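PDB 1Q87: 39 kDa initiator binding protein from Trichomonas vaginalis, which recognises the initiator (Inr) element of core promoters as a full-length protein, this chain being its C-terminal domain. Local coordinates for residues 40-43 with 44-48; 160-164 with 165-169; 52-56 with 57-61. All coordinates share one frame; numbering follows the deposited sequence.

Contact 1: 40-43 with 44-48; sequences DEIW and FRLTQ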
loop_
_atom_site.group_PDB
_atom_site.type_symbol
_atom_site.label_atom_id
_atom_site.label_comp_id
_atom_site.label_asym_id
_atom_site.label_seq_id
_atom_site.Cartn_x
_atom_site.Cartn_y
_atom_site.Cartn_z
ATOM N N ASP A 40 -5.387 -0.865 16.075
ATOM C CA ASP A 40 -6.383 -1.044 17.137
ATOM C C ASP A 40 -7.165 0.247 17.351
ATOM O O ASP A 40 -8.381 0.269 17.299
ATOM C CB ASP A 40 -5.712 -1.424 18.455
ATOM C CG ASP A 40 -5.137 -2.837 18.443
ATOM O OD1 ASP A 40 -5.759 -3.738 17.825
ATOM O OD2 ASP A 40 -4.073 -3.040 19.074
ATOM N N GLU A 41 -6.463 1.338 17.586
ATOM C CA GLU A 41 -7.130 2.622 17.769
ATOM C C GLU A 41 -8.130 2.959 16.645
ATOM O O GLU A 41 -9.309 3.277 16.895
ATOM C CB GLU A 41 -6.095 3.751 17.854
ATOM C CG GLU A 41 -6.703 5.158 17.800
ATOM C CD GLU A 41 -5.665 6.255 17.503
ATOM O OE1 GLU A 41 -4.540 6.181 18.041
ATOM O OE2 GLU A 41 -5.984 7.201 16.739
ATOM N N ILE A 42 -7.675 2.882 15.403
ATOM C CA ILE A 42 -8.540 3.245 14.285
ATOM C C ILE A 42 -9.722 2.303 14.085
ATOM O O ILE A 42 -10.821 2.732 13.699
ATOM C CB ILE A 42 -7.704 3.362 13.006
ATOM C CG1 ILE A 42 -6.665 4.484 13.191
ATOM C CG2 ILE A 42 -8.583 3.572 11.814
ATOM C CD1 ILE A 42 -5.785 4.697 11.979
ATOM N N TRP A 43 -9.503 1.019 14.360
ATOM C CA TRP A 43 -10.557 0.030 14.207
ATOM C C TRP A 43 -11.667 0.349 15.220
ATOM O O TRP A 43 -12.857 0.333 14.888
ATOM C CB TRP A 43 -9.998 -1.374 14.463
ATOM C CG TRP A 43 -11.068 -2.413 14.525
ATOM C CD1 TRP A 43 -11.567 -2.999 15.655
ATOM C CD2 TRP A 43 -11.839 -2.929 13.430
ATOM N NE1 TRP A 43 -12.610 -3.846 15.330
ATOM C CE2 TRP A 43 -12.797 -3.823 13.972
ATOM C CE3 TRP A 43 -11.810 -2.731 12.042
ATOM C CZ2 TRP A 43 -13.720 -4.514 13.182
ATOM C CZ3 TRP A 43 -12.725 -3.416 11.248
ATOM C CH2 TRP A 43 -13.669 -4.302 11.823
ATOM N N PHE A 44 -11.236 0.640 16.449
ATOM C CA PHE A 44 -12.113 0.955 17.540
ATOM C C PHE A 44 -12.887 2.230 17.263
ATOM O O PHE A 44 -14.080 2.253 17.469
ATOM C CB PHE A 44 -11.330 1.076 18.850
ATOM C CG PHE A 44 -12.209 1.311 20.060
ATOM C CD1 PHE A 44 -13.232 0.418 20.377
ATOM C CD2 PHE A 44 -12.013 2.422 20.880
ATOM C CE1 PHE A 44 -14.040 0.627 21.485
ATOM C CE2 PHE A 44 -12.810 2.639 21.987
ATOM C CZ PHE A 44 -13.831 1.738 22.294
ATOM N N ARG A 45 -12.217 3.279 16.792
ATOM C CA ARG A 45 -12.897 4.524 16.458
ATOM C C ARG A 45 -13.880 4.321 15.306
ATOM O O ARG A 45 -14.862 5.040 15.191
ATOM C CB ARG A 45 -11.885 5.594 16.057
ATOM C CG ARG A 45 -10.813 5.842 17.106
ATOM C CD ARG A 45 -9.562 6.461 16.490
ATOM N NE ARG A 45 -9.893 7.696 15.807
ATOM C CZ ARG A 45 -10.301 8.787 16.435
ATOM N NH1 ARG A 45 -10.412 8.782 17.759
ATOM N NH2 ARG A 45 -10.615 9.873 15.743
ATOM N N LEU A 46 -13.631 3.336 14.452
ATOM C CA LEU A 46 -14.518 3.108 13.321
ATOM C C LEU A 46 -15.701 2.170 13.606
ATOM O O LEU A 46 -16.755 2.270 12.983
ATOM C CB LEU A 46 -13.711 2.550 12.132
ATOM C CG LEU A 46 -12.712 3.394 11.317
ATOM C CD1 LEU A 46 -12.219 2.628 10.069
ATOM C CD2 LEU A 46 -13.413 4.636 10.842
ATOM N N THR A 47 -15.514 1.267 14.551
ATOM C CA THR A 47 -16.500 0.245 14.879
ATOM C C THR A 47 -16.962 0.240 16.365
ATOM O O THR A 47 -17.873 -0.491 16.716
ATOM C CB THR A 47 -15.902 -1.185 14.583
ATOM O OG1 THR A 47 -14.853 -1.459 15.535
ATOM C CG2 THR A 47 -15.304 -1.284 13.150
ATOM N N GLN A 48 -16.326 1.043 17.220
ATOM C CA GLN A 48 -16.638 1.087 18.661
ATOM C C GLN A 48 -16.642 -0.336 19.161
ATOM O O GLN A 48 -17.431 -0.699 20.040
ATOM C CB GLN A 48 -18.017 1.703 18.938
ATOM C CG GLN A 48 -18.153 3.187 18.610
ATOM C CD GLN A 48 -18.357 3.406 17.136
ATOM O OE1 GLN A 48 -19.354 2.958 16.569
ATOM N NE2 GLN A 48 -17.411 4.082 16.500
#

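Contact 2: 160-164 with 165-169; sequences LKTPT and GIRKI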
loop_
_atom_site.group_PDB
_atom_site.type_symbol
_atom_site.label_atom_id
_atom_site.label_comp_id
_atom_site.label_asym_id
_atom_site.label_seq_id
_atom_site.Cartn_x
_atom_site.Cartn_y
_atom_site.Cartn_z
ATOM N N LEU A 160 6.835 -7.838 -6.790
ATOM C CA LEU A 160 6.858 -7.531 -8.242
ATOM C C LEU A 160 7.503 -8.613 -9.091
ATOM O O LEU A 160 8.698 -8.923 -8.919
ATOM C CB LEU A 160 7.634 -6.252 -8.505
ATOM C CG LEU A 160 6.791 -4.998 -8.404
ATOM C CD1 LEU A 160 7.670 -3.752 -8.532
ATOM C CD2 LEU A 160 5.735 -5.072 -9.508
ATOM N N LYS A 161 6.725 -9.147 -10.028
ATOM C CA LYS A 161 7.183 -10.213 -10.922
ATOM C C LYS A 161 7.582 -9.690 -12.293
ATOM O O LYS A 161 6.742 -9.556 -13.171
ATOM C CB LYS A 161 6.093 -11.278 -11.076
ATOM C CG LYS A 161 6.559 -12.541 -11.774
ATOM C CD LYS A 161 6.176 -13.766 -10.965
ATOM C CE LYS A 161 6.752 -15.041 -11.556
ATOM N NZ LYS A 161 6.761 -16.156 -10.562
ATOM N N THR A 162 8.874 -9.411 -12.465
ATOM C CA THR A 162 9.410 -8.882 -13.718
ATOM C C THR A 162 10.278 -9.908 -14.452
ATOM O O THR A 162 10.529 -11.009 -13.940
ATOM C CB THR A 162 10.283 -7.630 -13.462
ATOM O OG1 THR A 162 11.584 -8.023 -13.001
ATOM C CG2 THR A 162 9.637 -6.746 -12.412
ATOM N N PRO A 163 10.739 -9.561 -15.675
ATOM C CA PRO A 163 11.589 -10.455 -16.476
ATOM C C PRO A 163 12.759 -10.994 -15.653
ATOM O O PRO A 163 12.951 -12.212 -15.526
ATOM C CB PRO A 163 12.047 -9.545 -17.605
ATOM C CG PRO A 163 10.811 -8.736 -17.865
ATOM C CD PRO A 163 10.365 -8.368 -16.465
ATOM N N THR A 164 13.521 -10.063 -15.084
ATOM C CA THR A 164 14.682 -10.380 -14.258
ATOM C C THR A 164 14.304 -11.074 -12.939
ATOM O O THR A 164 15.154 -11.258 -12.052
ATOM C CB THR A 164 15.450 -9.109 -13.916
ATOM O OG1 THR A 164 14.934 -8.560 -12.697
ATOM C CG2 THR A 164 15.284 -8.083 -15.032
ATOM N N GLY A 165 13.031 -11.439 -12.809
ATOM C CA GLY A 165 12.582 -12.113 -11.605
ATOM C C GLY A 165 11.787 -11.268 -10.618
ATOM O O GLY A 165 11.324 -10.178 -10.939
ATOM N N ILE A 166 11.653 -11.805 -9.405
ATOM C CA ILE A 166 10.928 -11.201 -8.303
ATOM C C ILE A 166 11.675 -10.117 -7.523
ATOM O O ILE A 166 12.864 -10.254 -7.198
ATOM C CB ILE A 166 10.490 -12.295 -7.329
ATOM C CG1 ILE A 166 9.449 -13.165 -8.010
ATOM C CG2 ILE A 166 9.926 -11.693 -6.045
ATOM C CD1 ILE A 166 8.298 -12.383 -8.576
ATOM N N ARG A 167 10.958 -9.036 -7.219
ATOM C CA ARG A 167 11.525 -7.938 -6.452
ATOM C C ARG A 167 10.587 -7.559 -5.304
ATOM O O ARG A 167 9.375 -7.698 -5.432
ATOM C CB ARG A 167 11.732 -6.735 -7.361
ATOM C CG ARG A 167 12.592 -5.652 -6.771
ATOM C CD ARG A 167 12.480 -4.383 -7.591
ATOM N NE ARG A 167 12.326 -4.672 -9.016
ATOM C CZ ARG A 167 11.920 -3.773 -9.912
ATOM N NH1 ARG A 167 11.625 -2.533 -9.526
ATOM N NH2 ARG A 167 11.807 -4.109 -11.195
ATOM N N LYS A 168 11.145 -7.083 -4.192
ATOM C CA LYS A 168 10.325 -6.686 -3.070
ATOM C C LYS A 168 10.592 -5.268 -2.565
ATOM O O LYS A 168 11.737 -4.845 -2.491
ATOM C CB LYS A 168 10.494 -7.672 -1.927
ATOM C CG LYS A 168 9.765 -9.003 -2.179
ATOM C CD LYS A 168 9.889 -9.935 -0.989
ATOM C CE LYS A 168 9.397 -11.341 -1.321
ATOM N NZ LYS A 168 9.685 -12.283 -0.205
ATOM N N ILE A 169 9.537 -4.523 -2.229
ATOM C CA ILE A 169 9.714 -3.157 -1.720
ATOM C C ILE A 169 8.651 -2.872 -0.651
ATOM O O ILE A 169 7.465 -3.141 -0.852
ATOM C CB ILE A 169 9.663 -2.153 -2.885
ATOM C CG1 ILE A 169 9.865 -0.752 -2.356
ATOM C CG2 ILE A 169 8.440 -2.379 -3.721
ATOM C CD1 ILE A 169 11.224 -0.566 -1.666
#

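Contact 3: 52-56 with 57-61; sequences GTVMR and DFLIE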
loop_
_atom_site.group_PDB
_atom_site.type_symbol
_atom_site.label_atom_id
_atom_site.label_comp_id
_atom_site.label_asym_id
_atom_site.label_seq_id
_atom_site.Cartn_x
_atom_site.Cartn_y
_atom_site.Cartn_z
ATOM N N GLY A 52 -14.030 -8.384 16.556
ATOM C CA GLY A 52 -15.233 -8.799 15.861
ATOM C C GLY A 52 -15.166 -8.469 14.400
ATOM O O GLY A 52 -14.081 -8.364 13.848
ATOM N N THR A 53 -16.325 -8.313 13.771
ATOM C CA THR A 53 -16.392 -8.014 12.358
ATOM C C THR A 53 -17.533 -7.046 12.176
ATOM O O THR A 53 -18.299 -6.822 13.100
ATOM C CB THR A 53 -16.720 -9.278 11.535
ATOM O OG1 THR A 53 -18.110 -9.586 11.704
ATOM C CG2 THR A 53 -15.856 -10.502 11.983
ATOM N N VAL A 54 -17.648 -6.479 10.978
ATOM C CA VAL A 54 -18.740 -5.551 10.650
ATOM C C VAL A 54 -19.089 -5.749 9.177
ATOM O O VAL A 54 -18.278 -6.279 8.411
ATOM C CB VAL A 54 -18.330 -4.063 10.884
ATOM C CG1 VAL A 54 -17.987 -3.857 12.329
ATOM C CG2 VAL A 54 -17.111 -3.677 10.010
ATOM N N MET A 55 -20.291 -5.361 8.772
ATOM C CA MET A 55 -20.671 -5.529 7.370
ATOM C C MET A 55 -19.667 -4.766 6.529
ATOM O O MET A 55 -19.156 -3.719 6.954
ATOM C CB MET A 55 -22.084 -4.988 7.098
ATOM C CG MET A 55 -23.232 -5.832 7.667
ATOM S SD MET A 55 -23.163 -7.546 7.105
ATOM C CE MET A 55 -22.187 -8.255 8.428
ATOM N N ARG A 56 -19.410 -5.278 5.331
ATOM C CA ARG A 56 -18.447 -4.688 4.429
ATOM C C ARG A 56 -18.676 -3.206 4.178
ATOM O O ARG A 56 -17.760 -2.404 4.313
ATOM C CB ARG A 56 -18.446 -5.431 3.096
ATOM C CG ARG A 56 -17.265 -5.044 2.225
ATOM C CD ARG A 56 -17.354 -5.696 0.901
ATOM N NE ARG A 56 -16.092 -5.570 0.181
ATOM C CZ ARG A 56 -15.855 -4.660 -0.749
ATOM N NH1 ARG A 56 -16.815 -3.798 -1.065
ATOM N NH2 ARG A 56 -14.660 -4.614 -1.348
ATOM N N ASP A 57 -19.900 -2.858 3.815
ATOM C CA ASP A 57 -20.251 -1.480 3.520
ATOM C C ASP A 57 -20.079 -0.517 4.678
ATOM O O ASP A 57 -19.667 0.621 4.481
ATOM C CB ASP A 57 -21.678 -1.410 2.998
ATOM C CG ASP A 57 -21.778 -1.842 1.547
ATOM O OD1 ASP A 57 -22.919 -2.029 1.071
ATOM O OD2 ASP A 57 -20.716 -1.993 0.885
ATOM N N PHE A 58 -20.396 -0.969 5.884
ATOM C CA PHE A 58 -20.257 -0.135 7.055
ATOM C C PHE A 58 -18.793 0.270 7.330
ATOM O O PHE A 58 -18.525 1.426 7.686
ATOM C CB PHE A 58 -20.859 -0.872 8.246
ATOM C CG PHE A 58 -20.691 -0.163 9.555
ATOM C CD1 PHE A 58 -19.569 -0.386 10.349
ATOM C CD2 PHE A 58 -21.657 0.707 10.005
ATOM C CE1 PHE A 58 -19.414 0.247 11.582
ATOM C CE2 PHE A 58 -21.505 1.339 11.224
ATOM C CZ PHE A 58 -20.380 1.105 12.016
ATOM N N LEU A 59 -17.862 -0.676 7.151
ATOM C CA LEU A 59 -16.451 -0.422 7.390
ATOM C C LEU A 59 -15.889 0.558 6.384
ATOM O O LEU A 59 -15.201 1.514 6.738
ATOM C CB LEU A 59 -15.632 -1.703 7.302
ATOM C CG LEU A 59 -14.154 -1.382 7.495
ATOM C CD1 LEU A 59 -13.967 -1.040 8.941
ATOM C CD2 LEU A 59 -13.243 -2.521 7.112
ATOM N N ILE A 60 -16.180 0.294 5.124
ATOM C CA ILE A 60 -15.710 1.119 4.048
ATOM C C ILE A 60 -16.254 2.544 4.194
ATOM O O ILE A 60 -15.550 3.517 3.975
ATOM C CB ILE A 60 -16.142 0.482 2.714
ATOM C CG1 ILE A 60 -15.395 -0.843 2.540
ATOM C CG2 ILE A 60 -15.898 1.424 1.533
ATOM C CD1 ILE A 60 -15.569 -1.478 1.171
ATOM N N GLU A 61 -17.506 2.662 4.603
ATOM C CA GLU A 61 -18.146 3.963 4.764
ATOM C C GLU A 61 -17.469 4.739 5.898
ATOM O O GLU A 61 -17.104 5.888 5.711
ATOM C CB GLU A 61 -19.643 3.757 5.035
ATOM C CG GLU A 61 -20.564 4.756 4.382
ATOM C CD GLU A 61 -21.343 5.585 5.392
ATOM O OE1 GLU A 61 -22.205 6.385 4.955
ATOM O OE2 GLU A 61 -21.092 5.442 6.614
#

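Contact 1: 40-43 with 44-48
Asp40 and Phe44 meet through their backbones, the amide N of Phe44 donating to the carbonyl O of Asp40 in a regular i to i+4 helical hydrogen bond; CB of Phe44 rests near the same oxygen. One residue on, Glu41 repeats the bond with Arg45 and adds a contact between side chains. The two lie alongside each other and point the same way, CG of Glu41 against CD of Arg45 at 3.4 Å. The charged ends add little directional bonding: OE2 of Glu41 lies 4.0 Å from NE of Arg45 but well out of the guanidinium plane, and the two flat groups stand 85° apart, so the attraction is probably one of charge alone. NE of Arg45 instead makes a weak hydrogen bond to Tyr66 OH. This is the C-terminal end of helix 29-47, amphipathic here, with Ile42, Trp43, Leu46 and Thr47 buried and Phe44 and Arg45 exposed. Ile42 and Leu46 run side by side, CG2 to CD1 4.1 Å, and both pack on helix 56-67, Ile42 on Phe67 and Leu46 on Lys62 and Ala63; Ile42 also touches Leu98 and Leu102 of helix 95-105. The last turn centres on Trp43, whose carbonyl O accepts hydrogen bonds from both N and OG1 of Thr47, each at 2.8 Å. The hydroxyl approaches from above the carbonyl plane, 47° out of it. With OG1 between its backbone N and carbonyl carbon (chi1 69°), Thr47 reaches that oxygen while its methyl CG2 lies over the indole, 3.5 Å from the centroid of the six-membered ring, a CH-pi contact. Meanwhile NE1 of the indole donates to Asp51 O, which helps fix the ring's rotation beneath that methyl. Gln48 follows with positive phi, where the chain leaves the helix.

Contact 2: 160-164 with 165-169
Leu160 and Arg167 exchange two backbone hydrogen bonds, Leu160 N to Arg167 O at 2.9 Å and Arg167 N to Leu160 O at 2.8 Å, while the antiparallel strand segments run at 149° to each other. Lys161 and Ile166 then form a non-hydrogen-bonded pair, and Thr162 with Gly165 is the next hydrogen-bonded one. The face bearing Leu160, Thr162 and Arg167 is covered by helix 193-199 and by Ile202. Arg167 bends at chi3, and CD1 of Leu160 lies over one face of its guanidinium, offset toward the rim, while CG2 of Thr162 comes within 3.6 Å of NH2 of Arg167. Weak hydrogen bonds from NH1 to Lys200 O and from NH2 to Pro201 O hold the charged end against the chain that follows helix 193-199. Thr162 also uses its hydroxyl. Because chi1 of 79° sets OG1 between its backbone N and carbonyl carbon, that atom donates to Gly165 O at 3.0 Å, in the carbonyl plane and on a lone pair. The amide N of Thr162 reaches the same oxygen from above the plane, so two bonds from a single residue grip one carbonyl. On the other face, exposed Ile166 lays its CD1 across the aliphatic part of Lys161, 3.4 Å from CA and 3.5 Å from CD; the lysine chain is bent at chi2. At the far end Pro163 and Thr164 occupy the corner positions, and Gly165 takes up a positive phi of 104°, a conformation open chiefly to glycine, which has no side chain to meet the oxygen of Thr164. The whole is a beta hairpin, strands 157-162 and 165-171 joined by a type I turn from Thr162 to Gly165, within a five-stranded antiparallel sheet.

Contact 3: 52-56 with 57-61
Val54 packs against Phe58 and Leu59 where strand 53-55 passes into helix 56-67, a strand-to-helix junction with Met55 at the N-cap position and the two short axes 93° apart. The close packing is on the inner side. CG2 of Val54 meets CB of Leu59 at 3.7 Å, and CB of Val54 lies 3.9 Å from CD1 of Phe58; in both pairs the side chains cross at about a right angle. Trp43 and Thr47 of helix 29-47 also touch Val54, giving this part a buried setting. The outer side is looser: exposed Met55 leads its thioether away from the helix, and its side chain comes nearest that of Phe58 at the two CB atoms, 4.4 Å apart. At the start of the helix the bond from Leu59 N to Met55 O is weak, whereas that from Ile60 N to Arg56 O is straight, 172° at the hydrogen. Arg56 stretches out from CG to NE, and NH2 reaches the carbonyl oxygens of Ser82 and Met85. Over one face of its guanidinium, offset toward the rim, sits the methyl CD1 of Ile60, 3.5 Å from NH1 of Arg56.

In the fold
Along the chain the order is contact 1, contact 3, contact 2. Contacts 1 and 3 are neighbours, their centres about 11 Å apart, because helix 29-47 is followed by strand 53-55 and helix 56-67. They touch where CZ3 of Trp43 lies 3.5 Å from CD1 of Leu59, so both belong to one mainly helical region that also holds the small sheet of strands 53-55 and 92-94. Contact 2 belongs to the five-stranded antiparallel sheet on the opposite side of the chain's centre, about 35 Å from contact 1 and 34 Å from contact 3, centre to centre. The domain thus pairs a helical part with a later sheet; between them run helices 74-84, 95-105 and 111-123, 95-105 packing on contact 1.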